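Local coordinates for protein adenylate cyclase (Hippeastrum hybrid cultivar, PDB 6YP4) that hydrolyses triphosphates as its dominant activity, although it was first named an adenylyl cyclase, and belongs to the metal-binding CYTH family, at residues A50-F55 and V63-S68; D82-D87 and K107-R112. One frame throughout, in Å; residues are numbered along the deposited sequence. Where two conformers were deposited one is given.

Contact 1. Residues A50-F55 and V63-S68. With GCP (phosphomethylphosphonic acid guanylate ester), chain B.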
loop_
_atom_site.group_PDB
_atom_site.type_symbol
_atom_site.label_atom_id
_atom_site.label_comp_id
_atom_site.label_asym_id
_atom_site.label_seq_id
_atom_site.Cartn_x
_atom_site.Cartn_y
_atom_site.Cartn_z
ATOM N N ALA A 50 -3.605 -12.803 -17.242
ATOM C CA ALA A 50 -2.182 -12.547 -17.084
ATOM C C ALA A 50 -1.753 -13.031 -15.705
ATOM O O ALA A 50 -2.342 -12.624 -14.698
ATOM C CB ALA A 50 -1.890 -11.055 -17.244
ATOM N N LEU A 51 -0.745 -13.910 -15.658
ATOM C CA LEU A 51 -0.200 -14.428 -14.396
ATOM C C LEU A 51 1.212 -13.874 -14.225
ATOM O O LEU A 51 2.115 -14.192 -15.015
ATOM C CB LEU A 51 -0.210 -15.956 -14.396
ATOM C CG LEU A 51 0.315 -16.767 -13.206
ATOM C CD1 LEU A 51 -0.505 -16.483 -11.976
ATOM C CD2 LEU A 51 0.239 -18.250 -13.557
ATOM N N ARG A 52 1.397 -13.048 -13.190
ATOM C CA ARG A 52 2.615 -12.278 -12.959
ATOM C C ARG A 52 3.234 -12.657 -11.623
ATOM O O ARG A 52 2.524 -12.779 -10.619
ATOM C CB ARG A 52 2.300 -10.773 -12.960
ATOM C CG ARG A 52 3.508 -9.803 -12.839
ATOM C CD ARG A 52 3.026 -8.340 -12.789
ATOM N NE ARG A 52 2.274 -8.030 -11.566
ATOM C CZ ARG A 52 1.453 -6.987 -11.426
ATOM N NH1 ARG A 52 1.256 -6.145 -12.429
ATOM N NH2 ARG A 52 0.827 -6.780 -10.277
ATOM N N ILE A 53 4.556 -12.837 -11.610
ATOM C CA ILE A 53 5.333 -12.872 -10.373
ATOM C C ILE A 53 6.230 -11.638 -10.360
ATOM O O ILE A 53 7.065 -11.452 -11.256
ATOM C CB ILE A 53 6.137 -14.174 -10.231
ATOM C CG1 ILE A 53 5.192 -15.392 -10.141
ATOM C CG2 ILE A 53 7.037 -14.131 -8.982
ATOM C CD1 ILE A 53 5.922 -16.731 -10.003
ATOM N N ARG A 54 6.026 -10.767 -9.375
ATOM C CA ARG A 54 6.769 -9.512 -9.269
ATOM C C ARG A 54 7.763 -9.587 -8.120
ATOM O O ARG A 54 7.394 -9.931 -6.988
ATOM C CB ARG A 54 5.824 -8.322 -9.065
ATOM C CG ARG A 54 6.537 -7.028 -8.599
ATOM C CD ARG A 54 5.550 -5.871 -8.419
ATOM N NE ARG A 54 4.927 -5.410 -9.665
ATOM C CZ ARG A 54 3.805 -4.697 -9.699
ATOM N NH1 ARG A 54 3.186 -4.394 -8.561
ATOM N NH2 ARG A 54 3.289 -4.303 -10.861
ATOM N N PHE A 55 9.012 -9.230 -8.405
ATOM C CA PHE A 55 10.066 -9.153 -7.401
ATOM C C PHE A 55 10.374 -7.693 -7.102
ATOM O O PHE A 55 10.521 -6.892 -8.032
ATOM C CB PHE A 55 11.328 -9.875 -7.894
ATOM C CG PHE A 55 11.118 -11.337 -8.169
ATOM C CD1 PHE A 55 11.077 -12.252 -7.135
ATOM C CD2 PHE A 55 10.966 -11.792 -9.460
ATOM C CE1 PHE A 55 10.876 -13.605 -7.389
ATOM C CE2 PHE A 55 10.761 -13.139 -9.722
ATOM C CZ PHE A 55 10.721 -14.045 -8.692
ATOM N N VAL A 63 5.262 -10.817 -5.095
ATOM C CA VAL A 63 3.805 -10.778 -5.190
ATOM C C VAL A 63 3.352 -11.589 -6.399
ATOM O O VAL A 63 3.825 -11.360 -7.521
ATOM C CB VAL A 63 3.271 -9.331 -5.283
ATOM C CG1 VAL A 63 1.734 -9.338 -5.387
ATOM C CG2 VAL A 63 3.725 -8.484 -4.065
ATOM N N LEU A 64 2.416 -12.514 -6.177
ATOM C CA LEU A 64 1.813 -13.315 -7.243
ATOM C C LEU A 64 0.439 -12.762 -7.582
ATOM O O LEU A 64 -0.322 -12.407 -6.680
ATOM C CB LEU A 64 1.701 -14.787 -6.817
ATOM C CG LEU A 64 0.944 -15.802 -7.667
ATOM C CD1 LEU A 64 1.773 -16.137 -8.918
ATOM C CD2 LEU A 64 0.699 -17.063 -6.854
ATOM N N SER A 65 0.114 -12.679 -8.878
ATOM C CA SER A 65 -1.183 -12.113 -9.239
ATOM C C SER A 65 -1.758 -12.750 -10.495
ATOM O O SER A 65 -1.029 -13.077 -11.438
ATOM C CB SER A 65 -1.108 -10.597 -9.454
ATOM O OG SER A 65 -0.203 -10.253 -10.478
ATOM N N LEU A 66 -3.079 -12.895 -10.507
ATOM C CA LEU A 66 -3.818 -13.247 -11.712
ATOM C C LEU A 66 -4.727 -12.077 -12.053
ATOM O O LEU A 66 -5.513 -11.637 -11.212
ATOM C CB LEU A 66 -4.619 -14.537 -11.515
ATOM C CG LEU A 66 -5.496 -14.981 -12.691
ATOM C CD1 LEU A 66 -4.616 -15.351 -13.891
ATOM C CD2 LEU A 66 -6.342 -16.157 -12.278
ATOM N N LYS A 67 -4.591 -11.539 -13.261
ATOM C CA LYS A 67 -5.416 -10.421 -13.710
ATOM C C LYS A 67 -6.174 -10.824 -14.967
ATOM O O LYS A 67 -5.577 -11.357 -15.907
ATOM C CB LYS A 67 -4.573 -9.189 -13.992
ATOM C CG LYS A 67 -4.108 -8.452 -12.772
ATOM C CD LYS A 67 -2.971 -7.540 -13.150
ATOM C CE LYS A 67 -2.919 -6.309 -12.273
ATOM N NZ LYS A 67 -2.930 -5.095 -13.126
ATOM N N SER A 68 -7.478 -10.545 -15.000
ATOM C CA SER A 68 -8.354 -11.122 -16.004
ATOM C C SER A 68 -9.286 -10.077 -16.599
ATOM O O SER A 68 -9.812 -9.216 -15.886
ATOM C CB SER A 68 -9.182 -12.262 -15.415
ATOM O OG SER A 68 -8.334 -13.291 -14.940
HETATM P PG GCP B . -0.307 -1.276 -13.562
HETATM O O1G GCP B . -0.765 -0.074 -14.332
HETATM O O2G GCP B . 1.204 -1.330 -13.508
HETATM O O3G GCP B . -0.849 -2.527 -14.209
HETATM C C3B GCP B . -0.955 -1.135 -11.859
HETATM P PB GCP B . -0.466 -2.655 -10.918
HETATM O O1B GCP B . -0.571 -3.901 -11.750
HETATM O O2B GCP B . 0.908 -2.495 -10.316
HETATM O O3A GCP B . -1.561 -2.766 -9.697
HETATM P PA GCP B . -1.275 -3.797 -8.449
HETATM O O1A GCP B . -2.592 -4.487 -8.145
HETATM O O2A GCP B . -0.254 -4.812 -8.918
HETATM O "O5'" GCP B . -0.660 -2.947 -7.126
HETATM C "C5'" GCP B . -0.712 -1.527 -7.143
HETATM C "C4'" GCP B . -2.209 -1.000 -7.081
HETATM O "O4'" GCP B . -3.092 -1.718 -6.015
HETATM C "C3'" GCP B . -2.203 0.230 -6.735
HETATM O "O3'" GCP B . -3.148 0.976 -7.542
HETATM C "C2'" GCP B . -2.547 0.291 -5.095
HETATM O "O2'" GCP B . -3.430 1.422 -4.744
HETATM C "C1'" GCP B . -3.032 -0.831 -4.727
HETATM N N9 GCP B . -2.129 -1.461 -3.682
HETATM C C8 GCP B . -1.206 -2.362 -4.036
HETATM N N7 GCP B . -0.544 -2.764 -2.935
HETATM C C5 GCP B . -1.063 -2.102 -1.889
HETATM C C6 GCP B . -0.764 -2.127 -0.528
HETATM O O6 GCP B . 0.095 -2.837 -0.122
HETATM N N1 GCP B . -1.445 -1.355 0.318
HETATM C C2 GCP B . -2.431 -0.542 -0.149
HETATM N N2 GCP B . -3.108 0.258 0.870
HETATM N N3 GCP B . -2.723 -0.515 -1.478
HETATM C C4 GCP B . -2.038 -1.297 -2.346
HETATM O O HOH W 1 -1.355 -10.463 -12.974
HETATM O O HOH W 2 2.363 -9.772 -9.178
#
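Arg52 and Lys67, on the two strands of an antiparallel beta hairpin of the CYTH fold and on the same face of the sheet, both donate to O1B of the bound GTP analogue: Lys67 NZ lies 3.0 Å from it, and Arg52 NH1 reaches it along a nearly straight bond (170°). Arg52 NH2 turns to the alpha phosphate and meets O2A at 2.6 Å. Arg54, two residues on, sends NH2 to O2B at 3.0 Å, with a weaker second bond from NH1; its NE is held by Asn34. Both arginine chains leave with CG opposite the backbone N (chi1 -175° for Arg52, 166° for Arg54) and run extended until they bend at chi3 in opposite senses. Arg54 NH2 thus lies over one face of the Arg52 guanidinium, toward its rim, while the phosphates sit at the edges. These gathered cations suit a pocket made for a polyphosphate chain, which Arg137 and Lys195, with Lys28 of the second subunit, also bind. A leucine in place of Arg52 would probably leave O2A and O1B each short of a donor and water 2 without its NE partner. That water accepts from Arg52 NE, donates to Val63 O and bonds Ser65 OG; OG also holds water 1, which donates to Ala50 O. Beneath the pocket, six backbone hydrogen bonds join the hydrogen-bonded pairs Ala50-Lys67, Arg52-Ser65 and Arg54-Val63. The non-hydrogen-bonded pairs Leu51-Leu66 and Ile53-Leu64 put their side chains on the other face, toward helices 88-96 and 109-118. There Leu64 CD1 fits between two neighbours, 3.7 Å from Ile53 CG1 and 3.8 Å from Leu51 CD1.

Contact 2. Residues D82-D87 and K107-R112; sequences DEEEID and KSRIWR. With GCP (phosphomethylphosphonic acid guanylate ester), chain B.
The Arg109 guanidinium and the Asp82 carboxylate meet edge to edge, their planes nearly coplanar at 25°. Arg109 approaches side-on: NE donates to the syn lone pair of Asp82 OD2 at 3.0 Å, and NE and NH1 both donate to OD1, with NH1 at 2.6 Å. OD1 lies almost in the guanidinium plane, but NH1 stands 24° out of the carboxylate plane on the syn side. A bend at chi3 swings the guanidinium of Arg109 across to this acid. Glu84 comes obliquely, its carboxylate turned 45° from the guanidinium, and makes a long salt bridge from OE2 to Arg109 NH2 at 3.7 Å; OE2 has a closer partner in His26 of the second subunit. Asp82 OD2 is shared with Arg113, so two arginines of one helix probably favour the charged form of this buried acid.

The network fixes the first turn of helix 109-118 against strand 76-86 of the CYTH sheet. Ser108 is the N-cap of that helix: its OG accepts from Trp111 N at 3.2 Å and, weakly, from Ile110 N. Two waters connect this helix start to the strand, both donating to Glu84 OE1; water 3 accepts from Arg109 N, and water 4 bonds Ser108 OG. In the conformer given, the CD1 methyl of Ile110 packs against the Asp82 side chain; a second conformer was deposited, so this touch is less certain. Neighbouring side chains alternate along the strand, and Glu83 points away from the helix to the ligand side. There it lines the nucleotide pocket and belongs to a magnesium site, while its OE1 forms a salt bridge with Arg141 of the second subunit.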
loop_
_atom_site.group_PDB
_atom_site.type_symbol
_atom_site.label_atom_id
_atom_site.label_comp_id
_atom_site.label_asym_id
_atom_site.label_seq_id
_atom_site.Cartn_x
_atom_site.Cartn_y
_atom_site.Cartn_z
ATOM N N ASP A 82 -6.622 -10.912 -8.565
ATOM C CA ASP A 82 -6.477 -11.592 -7.286
ATOM C C ASP A 82 -4.978 -11.712 -7.091
ATOM O O ASP A 82 -4.288 -12.209 -7.988
ATOM C CB ASP A 82 -7.157 -12.962 -7.291
ATOM C CG ASP A 82 -7.224 -13.582 -5.909
ATOM O OD1 ASP A 82 -6.888 -12.877 -4.941
ATOM O OD2 ASP A 82 -7.609 -14.760 -5.788
ATOM N N GLU A 83 -4.457 -11.178 -5.985
ATOM C CA GLU A 83 -3.020 -11.236 -5.772
ATOM C C GLU A 83 -2.689 -11.437 -4.299
ATOM O O GLU A 83 -3.517 -11.222 -3.406
ATOM C CB GLU A 83 -2.312 -9.989 -6.325
ATOM C CG GLU A 83 -2.675 -8.695 -5.676
ATOM C CD GLU A 83 -1.812 -7.528 -6.160
ATOM O OE1 GLU A 83 -1.877 -6.450 -5.528
ATOM O OE2 GLU A 83 -1.072 -7.682 -7.165
ATOM N N GLU A 84 -1.450 -11.864 -4.057
ATOM C CA GLU A 84 -1.040 -12.245 -2.711
ATOM C C GLU A 84 0.474 -12.285 -2.673
ATOM O O GLU A 84 1.121 -12.681 -3.655
ATOM C CB GLU A 84 -1.614 -13.615 -2.304
ATOM C CG GLU A 84 -1.501 -13.867 -0.794
ATOM C CD GLU A 84 -2.103 -15.170 -0.334
ATOM O OE1 GLU A 84 -2.218 -16.121 -1.128
ATOM O OE2 GLU A 84 -2.526 -15.205 0.834
ATOM N N GLU A 85 1.032 -11.833 -1.555
ATOM C CA GLU A 85 2.469 -11.923 -1.359
ATOM C C GLU A 85 2.868 -13.369 -1.115
ATOM O O GLU A 85 2.141 -14.127 -0.465
ATOM C CB GLU A 85 2.918 -11.048 -0.188
ATOM C CG GLU A 85 2.946 -9.566 -0.514
ATOM C CD GLU A 85 3.684 -8.740 0.527
ATOM O OE1 GLU A 85 3.749 -7.503 0.355
ATOM O OE2 GLU A 85 4.186 -9.317 1.522
ATOM N N ILE A 86 4.024 -13.759 -1.671
ATOM C CA ILE A 86 4.555 -15.111 -1.503
ATOM C C ILE A 86 6.031 -15.040 -1.115
ATOM O O ILE A 86 6.665 -13.986 -1.163
ATOM C CB ILE A 86 4.373 -15.982 -2.770
ATOM C CG1 ILE A 86 5.180 -15.421 -3.943
ATOM C CG2 ILE A 86 2.911 -16.099 -3.149
ATOM C CD1 ILE A 86 5.377 -16.419 -5.062
ATOM N N ASP A 87 6.567 -16.183 -0.700
ATOM C CA ASP A 87 7.973 -16.270 -0.301
ATOM C C ASP A 87 8.830 -16.033 -1.558
ATOM O O ASP A 87 8.675 -16.768 -2.532
ATOM C CB ASP A 87 8.209 -17.641 0.330
ATOM C CG ASP A 87 9.657 -17.909 0.707
ATOM O OD1 ASP A 87 10.588 -17.210 0.254
ATOM O OD2 ASP A 87 9.846 -18.855 1.489
ATOM N N LYS A 107 -0.497 -24.589 -2.641
ATOM C CA LYS A 107 -1.334 -24.039 -1.581
ATOM C C LYS A 107 -1.844 -22.632 -1.873
ATOM O O LYS A 107 -2.561 -22.062 -1.044
ATOM C CB LYS A 107 -0.582 -24.042 -0.250
ATOM C CG LYS A 107 0.218 -25.302 0.014
ATOM C CD LYS A 107 0.884 -25.267 1.386
ATOM C CE LYS A 107 1.219 -26.677 1.856
ATOM N NZ LYS A 107 0.022 -27.406 2.371
ATOM N N SER A 108 -1.521 -22.063 -3.026
ATOM C CA SER A 108 -1.903 -20.686 -3.304
ATOM C C SER A 108 -3.354 -20.598 -3.763
ATOM O O SER A 108 -3.792 -21.346 -4.645
ATOM C CB SER A 108 -0.992 -20.076 -4.368
ATOM O OG SER A 108 -1.564 -18.875 -4.864
ATOM N N ARG A 109 -4.088 -19.660 -3.166
ATOM C CA ARG A 109 -5.392 -19.269 -3.684
ATOM C C ARG A 109 -5.314 -18.891 -5.161
ATOM O O ARG A 109 -6.220 -19.204 -5.943
ATOM C CB ARG A 109 -5.918 -18.096 -2.855
ATOM C CG ARG A 109 -7.177 -17.459 -3.362
ATOM C CD ARG A 109 -7.583 -16.287 -2.473
ATOM N NE ARG A 109 -6.978 -15.019 -2.896
ATOM C CZ ARG A 109 -6.097 -14.319 -2.182
ATOM N NH1 ARG A 109 -5.623 -13.177 -2.657
ATOM N NH2 ARG A 109 -5.693 -14.744 -0.994
ATOM N N ILE A 110 -4.225 -18.232 -5.563
ATOM C CA ILE A 110 -4.097 -17.739 -6.933
ATOM C C ILE A 110 -3.885 -18.893 -7.895
ATOM O O ILE A 110 -4.533 -18.992 -8.946
ATOM C CB ILE A 110 -2.947 -16.719 -7.037
ATOM C CG1 ILE A 110 -2.925 -15.775 -5.834
ATOM C CG2 ILE A 110 -3.061 -15.927 -8.347
ATOM C CD1 ILE A 110 -4.118 -14.880 -5.743
ATOM N N TRP A 111 -2.945 -19.786 -7.568
ATOM C CA TRP A 111 -2.787 -20.976 -8.393
ATOM C C TRP A 111 -4.081 -21.783 -8.442
ATOM O O TRP A 111 -4.470 -22.287 -9.502
ATOM C CB TRP A 111 -1.636 -21.836 -7.879
ATOM C CG TRP A 111 -1.490 -23.091 -8.656
ATOM C CD1 TRP A 111 -1.689 -24.374 -8.214
ATOM C CD2 TRP A 111 -1.130 -23.191 -10.032
ATOM N NE1 TRP A 111 -1.466 -25.265 -9.247
ATOM C CE2 TRP A 111 -1.120 -24.555 -10.378
ATOM C CE3 TRP A 111 -0.807 -22.256 -11.014
ATOM C CZ2 TRP A 111 -0.799 -25.007 -11.661
ATOM C CZ3 TRP A 111 -0.480 -22.701 -12.289
ATOM C CH2 TRP A 111 -0.481 -24.062 -12.601
ATOM N N ARG A 112 -4.777 -21.895 -7.305
ATOM C CA ARG A 112 -6.061 -22.591 -7.304
ATOM C C ARG A 112 -7.026 -21.956 -8.299
ATOM O O ARG A 112 -7.752 -22.665 -9.003
ATOM C CB ARG A 112 -6.653 -22.603 -5.886
ATOM C CG ARG A 112 -7.687 -23.692 -5.595
ATOM C CD ARG A 112 -7.310 -25.043 -6.225
ATOM N NE ARG A 112 -5.979 -25.486 -5.839
ATOM C CZ ARG A 112 -5.302 -26.433 -6.488
ATOM N NH1 ARG A 112 -4.083 -26.788 -6.091
ATOM N NH2 ARG A 112 -5.836 -27.028 -7.553
HETATM P PG GCP B . -0.307 -1.276 -13.562
HETATM O O1G GCP B . -0.765 -0.074 -14.332
HETATM O O2G GCP B . 1.204 -1.330 -13.508
HETATM O O3G GCP B . -0.849 -2.527 -14.209
HETATM C C3B GCP B . -0.955 -1.135 -11.859
HETATM P PB GCP B . -0.466 -2.655 -10.918
HETATM O O1B GCP B . -0.571 -3.901 -11.750
HETATM O O2B GCP B . 0.908 -2.495 -10.316
HETATM O O3A GCP B . -1.561 -2.766 -9.697
HETATM P PA GCP B . -1.275 -3.797 -8.449
HETATM O O1A GCP B . -2.592 -4.487 -8.145
HETATM O O2A GCP B . -0.254 -4.812 -8.918
HETATM O "O5'" GCP B . -0.660 -2.947 -7.126
HETATM C "C5'" GCP B . -0.712 -1.527 -7.143
HETATM C "C4'" GCP B . -2.209 -1.000 -7.081
HETATM O "O4'" GCP B . -3.092 -1.718 -6.015
HETATM C "C3'" GCP B . -2.203 0.230 -6.735
HETATM O "O3'" GCP B . -3.148 0.976 -7.542
HETATM C "C2'" GCP B . -2.547 0.291 -5.095
HETATM O "O2'" GCP B . -3.430 1.422 -4.744
HETATM C "C1'" GCP B . -3.032 -0.831 -4.727
HETATM N N9 GCP B . -2.129 -1.461 -3.682
HETATM C C8 GCP B . -1.206 -2.362 -4.036
HETATM N N7 GCP B . -0.544 -2.764 -2.935
HETATM C C5 GCP B . -1.063 -2.102 -1.889
HETATM C C6 GCP B . -0.764 -2.127 -0.528
HETATM O O6 GCP B . 0.095 -2.837 -0.122
HETATM N N1 GCP B . -1.445 -1.355 0.318
HETATM C C2 GCP B . -2.431 -0.542 -0.149
HETATM N N2 GCP B . -3.108 0.258 0.870
HETATM N N3 GCP B . -2.723 -0.515 -1.478
HETATM C C4 GCP B . -2.038 -1.297 -2.346
HETATM O O HOH W 3 -3.487 -18.395 -0.636
HETATM O O HOH W 4 -0.738 -17.177 -2.975
#

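In the fold
From the N terminus, the chain first meets contact 1, where strand 49-56 turns directly into strand 61-73 and a short hairpin loop is closed. Strand 76-86 follows as the next neighbour in the antiparallel sheet; then helices 88-96 and 101-104 intervene before helix 109-118 returns to that strand and contact 2 closes a longer, mostly helical loop. The two loops are in series, neither nested nor crossed. They join through strands 61-73 and 76-86, where Leu64 N probably bonds Glu84 O and Leu66 N probably bonds Asp82 O. One sheet thus carries the nucleotide on one face, with helix 109-118 packed on the other.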